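Local coordinates for protein beta-porphyranase A (Bacteroides plebeius, PDB 4AW7) that hydrolyses the sulfated red-algal polysaccharide porphyran at beta-D-galactopyranose-(1->4)-alpha-L-galactopyranose-6-sulfate linkages, releasing mainly a sulfated disaccharide, at residues P380-Q385 / L397-D402; K423-V428 / P452-V457. All coordinates share one frame; numbering follows the deposited sequence.

Contact 1: P380-Q385 / L397-D402. With CA (calcium ion), chain C.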
loop_
_atom_site.group_PDB
_atom_site.type_symbol
_atom_site.label_atom_id
_atom_site.label_comp_id
_atom_site.label_asym_id
_atom_site.label_seq_id
_atom_site.Cartn_x
_atom_site.Cartn_y
_atom_site.Cartn_z
ATOM N N PRO A 380 -9.108 14.564 -9.399
ATOM C CA PRO A 380 -8.210 13.582 -8.807
ATOM C C PRO A 380 -8.250 13.489 -7.298
ATOM O O PRO A 380 -7.798 12.488 -6.729
ATOM C CB PRO A 380 -6.815 14.011 -9.298
ATOM C CG PRO A 380 -6.964 15.400 -9.602
ATOM C CD PRO A 380 -8.365 15.627 -10.105
ATOM N N ASP A 381 -8.783 14.486 -6.615
ATOM C CA ASP A 381 -9.001 14.382 -5.185
ATOM C C ASP A 381 -10.149 13.491 -4.802
ATOM O O ASP A 381 -10.220 13.123 -3.618
ATOM C CB ASP A 381 -9.204 15.759 -4.567
ATOM C CG ASP A 381 -7.985 16.606 -4.655
ATOM O OD1 ASP A 381 -6.897 16.128 -4.277
ATOM O OD2 ASP A 381 -8.050 17.797 -5.042
ATOM N N ILE A 382 -11.034 13.149 -5.741
ATOM C CA ILE A 382 -12.158 12.276 -5.427
ATOM C C ILE A 382 -11.788 10.897 -5.972
ATOM O O ILE A 382 -11.784 10.643 -7.179
ATOM C CB ILE A 382 -13.457 12.790 -6.032
ATOM C CG1 ILE A 382 -13.777 14.175 -5.521
ATOM C CG2 ILE A 382 -14.594 11.806 -5.783
ATOM C CD1 ILE A 382 -13.910 14.315 -4.021
ATOM N N GLN A 383 -11.437 9.996 -5.061
ATOM C CA GLN A 383 -11.067 8.628 -5.424
ATOM C C GLN A 383 -12.334 7.792 -5.484
ATOM O O GLN A 383 -13.200 7.923 -4.627
ATOM C CB GLN A 383 -10.083 8.022 -4.383
ATOM C CG GLN A 383 -8.928 8.958 -4.001
ATOM C CD GLN A 383 -7.816 8.229 -3.243
ATOM O OE1 GLN A 383 -6.889 7.680 -3.849
ATOM N NE2 GLN A 383 -7.958 8.142 -1.915
ATOM N N VAL A 384 -12.435 6.935 -6.498
ATOM C CA VAL A 384 -13.638 6.170 -6.760
ATOM C C VAL A 384 -13.321 4.715 -7.023
ATOM O O VAL A 384 -12.318 4.390 -7.642
ATOM C CB VAL A 384 -14.427 6.762 -7.940
ATOM C CG1 VAL A 384 -14.905 8.165 -7.586
ATOM C CG2 VAL A 384 -13.577 6.746 -9.220
ATOM N N GLN A 385 -14.198 3.837 -6.543
ATOM C CA GLN A 385 -14.141 2.412 -6.810
ATOM C C GLN A 385 -15.543 1.896 -7.030
ATOM O O GLN A 385 -16.499 2.449 -6.481
ATOM C CB GLN A 385 -13.503 1.649 -5.639
ATOM C CG GLN A 385 -12.047 1.938 -5.436
ATOM C CD GLN A 385 -11.150 1.314 -6.489
ATOM O OE1 GLN A 385 -11.327 0.151 -6.827
ATOM N NE2 GLN A 385 -10.170 2.053 -6.979
ATOM N N LEU A 397 -16.446 6.213 -2.594
ATOM C CA LEU A 397 -15.834 7.533 -2.852
ATOM C C LEU A 397 -15.065 7.984 -1.632
ATOM O O LEU A 397 -15.526 7.842 -0.503
ATOM C CB LEU A 397 -16.905 8.592 -3.198
ATOM C CG LEU A 397 -17.815 8.257 -4.367
ATOM C CD1 LEU A 397 -19.070 7.551 -3.892
ATOM C CD2 LEU A 397 -18.058 9.511 -5.238
ATOM N N ASP A 398 -13.941 8.627 -1.880
ATOM C CA ASP A 398 -13.094 9.201 -0.825
ATOM C C ASP A 398 -12.648 10.597 -1.232
ATOM O O ASP A 398 -12.323 10.799 -2.392
ATOM C CB ASP A 398 -11.852 8.314 -0.623
ATOM C CG ASP A 398 -10.969 8.783 0.499
ATOM O OD1 ASP A 398 -11.436 8.830 1.637
ATOM O OD2 ASP A 398 -9.784 9.077 0.217
ATOM N N ASN A 399 -12.638 11.530 -0.320
ATOM C CA ASN A 399 -12.216 12.908 -0.625
ATOM C C ASN A 399 -10.839 13.198 -0.017
ATOM O O ASN A 399 -10.722 13.319 1.208
ATOM C CB ASN A 399 -13.269 13.899 -0.107
ATOM C CG ASN A 399 -12.943 15.349 -0.448
ATOM O OD1 ASN A 399 -11.960 15.627 -1.101
ATOM N ND2 ASN A 399 -13.817 16.256 -0.034
ATOM N N LEU A 400 -9.833 13.334 -0.868
ATOM C CA LEU A 400 -8.474 13.685 -0.472
ATOM C C LEU A 400 -8.253 15.188 -0.284
ATOM O O LEU A 400 -7.166 15.587 0.160
ATOM C CB LEU A 400 -7.461 13.188 -1.495
ATOM C CG LEU A 400 -7.257 11.677 -1.643
ATOM C CD1 LEU A 400 -6.552 11.402 -2.966
ATOM C CD2 LEU A 400 -6.500 11.096 -0.485
ATOM N N ASP A 401 -9.217 16.008 -0.690
ATOM C CA ASP A 401 -9.068 17.475 -0.645
ATOM C C ASP A 401 -9.352 17.991 0.737
ATOM O O ASP A 401 -9.878 17.299 1.600
ATOM C CB ASP A 401 -10.042 18.118 -1.639
ATOM C CG ASP A 401 -9.713 19.547 -2.003
ATOM O OD1 ASP A 401 -8.568 20.004 -1.905
ATOM O OD2 ASP A 401 -10.663 20.230 -2.411
ATOM N N ASP A 402 -9.050 19.283 0.925
ATOM C CA ASP A 402 -9.293 19.940 2.199
ATOM C C ASP A 402 -10.570 20.776 2.220
ATOM O O ASP A 402 -10.847 21.409 3.261
ATOM C CB ASP A 402 -8.053 20.724 2.641
ATOM C CG ASP A 402 -6.891 19.820 2.902
ATOM O OD1 ASP A 402 -7.071 18.814 3.611
ATOM O OD2 ASP A 402 -5.821 20.107 2.347
HETATM CA CA CA C . -5.466 18.037 -4.818
HETATM O O HOH W 1 -10.463 19.123 -5.266
HETATM O O HOH W 2 -6.249 18.752 -2.605
HETATM O O HOH W 3 -5.677 20.550 -4.766
HETATM O O HOH W 4 -3.360 19.021 -5.480
#
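Gln383 and Asp398 face each other as a hydrogen-bonded antiparallel pair, and their side chains run alongside one another in the same direction. The Gln383 chain is extended beyond CG, which carries its amide level with the carboxylate. NE2 gives a hydrogen to Asp398 OD2 at 3.0 Å. This bond lies in the plane of the amide but reaches OD2 on its anti side, with the two flat groups turned 50° apart. A glutamine suits this place because the same NE2 also donates to the backbone O of His299, while Asp398 OD2 is bonded chiefly to His299 ND1 and OD1 meets Thr455 OG1; the buried carboxylate is thus held at both oxygens. Leu400 crosses the glutamine at about a right angle, its CD1 resting 3.4 Å from Gln383 CD. On the other face of the sheet Leu397 CD2 touches Ile382 CG2 and Val384 CG1, each at 4.2 Å, a branched aliphatic cluster. Ile382 CD1 also reaches Asn399 OD1 at 3.7 Å. That oxygen closes an Asx turn by accepting from Asp401 N, the donor standing 41° above the carbonyl plane. Just beyond the paired strands, before Ile382 and after Asn399, Leu400 N bonds to Asp381 O at 2.8 Å, and the carboxylates of Asp381 and Asp401 lie stacked with their planes only 2° apart. Two acidic groups can probably sit so close because calcium offsets their charge: Asp381 grips the ion with both OD1 and OD2, and water 2, a calcium ligand, donates to Asp401 OD1 at 2.7 Å. Asp401 OD2 is held by Gln405. Asn535, Trp536 and Gly538 complete the protein ligands, making this the open end of a beta hairpin, in the beta-sandwich region, that finishes in a calcium site.

Contact 2: K423-V428 / P452-V457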
loop_
_atom_site.group_PDB
_atom_site.type_symbol
_atom_site.label_atom_id
_atom_site.label_comp_id
_atom_site.label_asym_id
_atom_site.label_seq_id
_atom_site.Cartn_x
_atom_site.Cartn_y
_atom_site.Cartn_z
ATOM N N LYS A 423 -26.657 3.960 1.891
ATOM C CA LYS A 423 -25.472 4.779 1.960
ATOM C C LYS A 423 -24.773 4.563 3.286
ATOM O O LYS A 423 -25.351 4.836 4.358
ATOM C CB LYS A 423 -25.818 6.263 1.806
ATOM C CG LYS A 423 -24.620 7.146 1.902
ATOM C CD LYS A 423 -24.885 8.595 1.575
ATOM C CE LYS A 423 -25.853 9.217 2.535
ATOM N NZ LYS A 423 -25.301 9.503 3.883
ATOM N N ARG A 424 -23.530 4.101 3.241
ATOM C CA ARG A 424 -22.656 4.069 4.408
ATOM C C ARG A 424 -21.700 5.248 4.353
ATOM O O ARG A 424 -21.131 5.548 3.322
ATOM C CB ARG A 424 -21.838 2.786 4.400
ATOM C CG ARG A 424 -22.638 1.481 4.251
ATOM C CD ARG A 424 -21.708 0.310 4.110
ATOM N NE ARG A 424 -22.420 -0.937 3.924
ATOM C CZ ARG A 424 -21.812 -2.096 3.714
ATOM N NH1 ARG A 424 -20.490 -2.147 3.683
ATOM N NH2 ARG A 424 -22.494 -3.198 3.493
ATOM N N SER A 425 -21.499 5.894 5.488
ATOM C CA SER A 425 -20.617 7.045 5.594
ATOM C C SER A 425 -19.754 6.934 6.834
ATOM O O SER A 425 -20.282 6.763 7.918
ATOM C CB SER A 425 -21.430 8.321 5.683
ATOM O OG SER A 425 -20.611 9.414 5.962
ATOM N N LEU A 426 -18.452 7.101 6.660
ATOM C CA LEU A 426 -17.495 7.140 7.749
ATOM C C LEU A 426 -16.744 8.461 7.667
ATOM O O LEU A 426 -15.943 8.701 6.747
ATOM C CB LEU A 426 -16.538 5.955 7.694
ATOM C CG LEU A 426 -15.690 5.714 8.951
ATOM C CD1 LEU A 426 -15.009 4.361 8.824
ATOM C CD2 LEU A 426 -14.691 6.839 9.241
ATOM N N TYR A 427 -17.029 9.349 8.618
ATOM C CA TYR A 427 -16.415 10.664 8.679
ATOM C C TYR A 427 -15.531 10.717 9.916
ATOM O O TYR A 427 -15.986 10.442 11.003
ATOM C CB TYR A 427 -17.487 11.768 8.735
ATOM C CG TYR A 427 -16.912 13.145 9.021
ATOM C CD1 TYR A 427 -15.813 13.609 8.340
ATOM C CD2 TYR A 427 -17.475 14.001 9.971
ATOM C CE1 TYR A 427 -15.259 14.861 8.567
ATOM C CE2 TYR A 427 -16.912 15.278 10.195
ATOM C CZ TYR A 427 -15.798 15.673 9.512
ATOM O OH TYR A 427 -15.273 16.945 9.751
ATOM N N VAL A 428 -14.263 11.039 9.719
ATOM C CA VAL A 428 -13.305 11.186 10.808
ATOM C C VAL A 428 -13.076 12.672 11.029
ATOM O O VAL A 428 -12.519 13.362 10.201
ATOM C CB VAL A 428 -11.968 10.476 10.524
ATOM C CG1 VAL A 428 -11.040 10.580 11.728
ATOM C CG2 VAL A 428 -12.184 9.009 10.156
ATOM N N PRO A 452 -13.941 16.511 3.635
ATOM C CA PRO A 452 -12.583 15.957 3.872
ATOM C C PRO A 452 -12.616 14.883 4.949
ATOM O O PRO A 452 -13.304 15.053 5.944
ATOM C CB PRO A 452 -11.762 17.163 4.296
ATOM C CG PRO A 452 -12.454 18.292 3.625
ATOM C CD PRO A 452 -13.915 17.981 3.657
ATOM N N ASN A 453 -11.877 13.785 4.739
ATOM C CA ASN A 453 -11.820 12.669 5.683
ATOM C C ASN A 453 -13.124 11.919 5.875
ATOM O O ASN A 453 -13.323 11.219 6.869
ATOM C CB ASN A 453 -11.199 13.114 7.006
ATOM C CG ASN A 453 -9.813 13.678 6.836
ATOM O OD1 ASN A 453 -9.003 13.165 6.070
ATOM N ND2 ASN A 453 -9.561 14.810 7.461
ATOM N N GLN A 454 -13.998 12.036 4.876
ATOM C CA GLN A 454 -15.186 11.234 4.780
ATOM C C GLN A 454 -15.020 10.277 3.602
ATOM O O GLN A 454 -14.552 10.661 2.532
ATOM C CB GLN A 454 -16.441 12.102 4.581
ATOM C CG GLN A 454 -17.711 11.313 4.424
ATOM C CD GLN A 454 -18.936 12.199 4.147
ATOM O OE1 GLN A 454 -18.816 13.278 3.613
ATOM N NE2 GLN A 454 -20.129 11.670 4.416
ATOM N N THR A 455 -15.396 9.027 3.836
ATOM C CA THR A 455 -15.479 7.994 2.821
ATOM C C THR A 455 -16.907 7.455 2.812
ATOM O O THR A 455 -17.474 7.186 3.885
ATOM C CB THR A 455 -14.464 6.883 3.092
ATOM O OG1 THR A 455 -13.180 7.486 3.299
ATOM C CG2 THR A 455 -14.425 5.849 2.002
ATOM N N ILE A 456 -17.446 7.269 1.625
ATOM C CA ILE A 456 -18.817 6.804 1.434
ATOM C C ILE A 456 -18.782 5.495 0.641
ATOM O O ILE A 456 -18.050 5.366 -0.352
ATOM C CB ILE A 456 -19.663 7.896 0.657
ATOM C CG1 ILE A 456 -19.829 9.156 1.544
ATOM C CG2 ILE A 456 -21.018 7.383 0.182
ATOM C CD1 ILE A 456 -20.290 10.418 0.798
ATOM N N VAL A 457 -19.601 4.542 1.046
ATOM C CA VAL A 457 -19.858 3.331 0.288
ATOM C C VAL A 457 -21.362 3.221 0.099
ATOM O O VAL A 457 -22.129 3.168 1.080
ATOM C CB VAL A 457 -19.284 2.074 0.993
ATOM C CG1 VAL A 457 -19.714 0.801 0.299
ATOM C CG2 VAL A 457 -17.776 2.149 1.086
HETATM O O HOH W 5 -13.866 17.480 7.383
HETATM O O HOH W 6 -11.779 15.882 9.181
#
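An antiparallel strand pair of the beta-sandwich region joins Arg424 to Val457, with Ser425 opposite Ile456, Leu426 opposite Thr455 and Tyr427 opposite Gln454. Leu426 N reaches Thr455 O at 2.9 Å in a nearly straight bond, and Val428 N to Asn453 O at 3.0 Å carries the ladder past the regular strand. Asn453 has a positive phi (65°), a conformation asparagine tolerates well. Diagonally across one face, Gln454 NE2 donates to Ser425 OG at 2.8 Å, with OG close to the amide plane; the fully extended glutamine brings its amide to the short serine, whose OG stands anti to the backbone N (chi1 172°). The Tyr427 ring turns its edge to Pro452 O, CE1 lying 3.3 Å away, and water 5 joins Tyr427 OH to that same oxygen; Asn429 holds the hydroxyl as well. Lys423 CG touches Ile456 CG2, while its NZ goes to Gln439. The face bearing Leu426, Thr455 and Val457 packs on Leu364 of helix 359-365, and Arg424 NH1 hydrogen-bonds to the backbone O of Leu364 and, just past the helix end, of Lys366. Helix 293-305 meets Leu426, Val428, Asn453 and Thr455, and strand 433-441 flanks 421-429.

Overall arrangement
Going from the N terminus, contact 1 comes first: strand 382-389 turns back into 392-399, closing a hairpin; of the eleven residues between its segments nine are strand, and the turn is 390-391. It is complete before contact 2 begins, so the two follow in series. Contact 2 then closes a longer loop of 23 residues, in which the chain passes through strands 433-441 and 447-450 before returning as 454-462. That returning strand pairs with 392-399 as well as with 421-429, and so places both contacts in one sheet, their centres about 11 Å apart. Leu397 N meets Ile456 O across the join. Helix 293-305 packs against both contacts, while the calcium site belongs to contact 1.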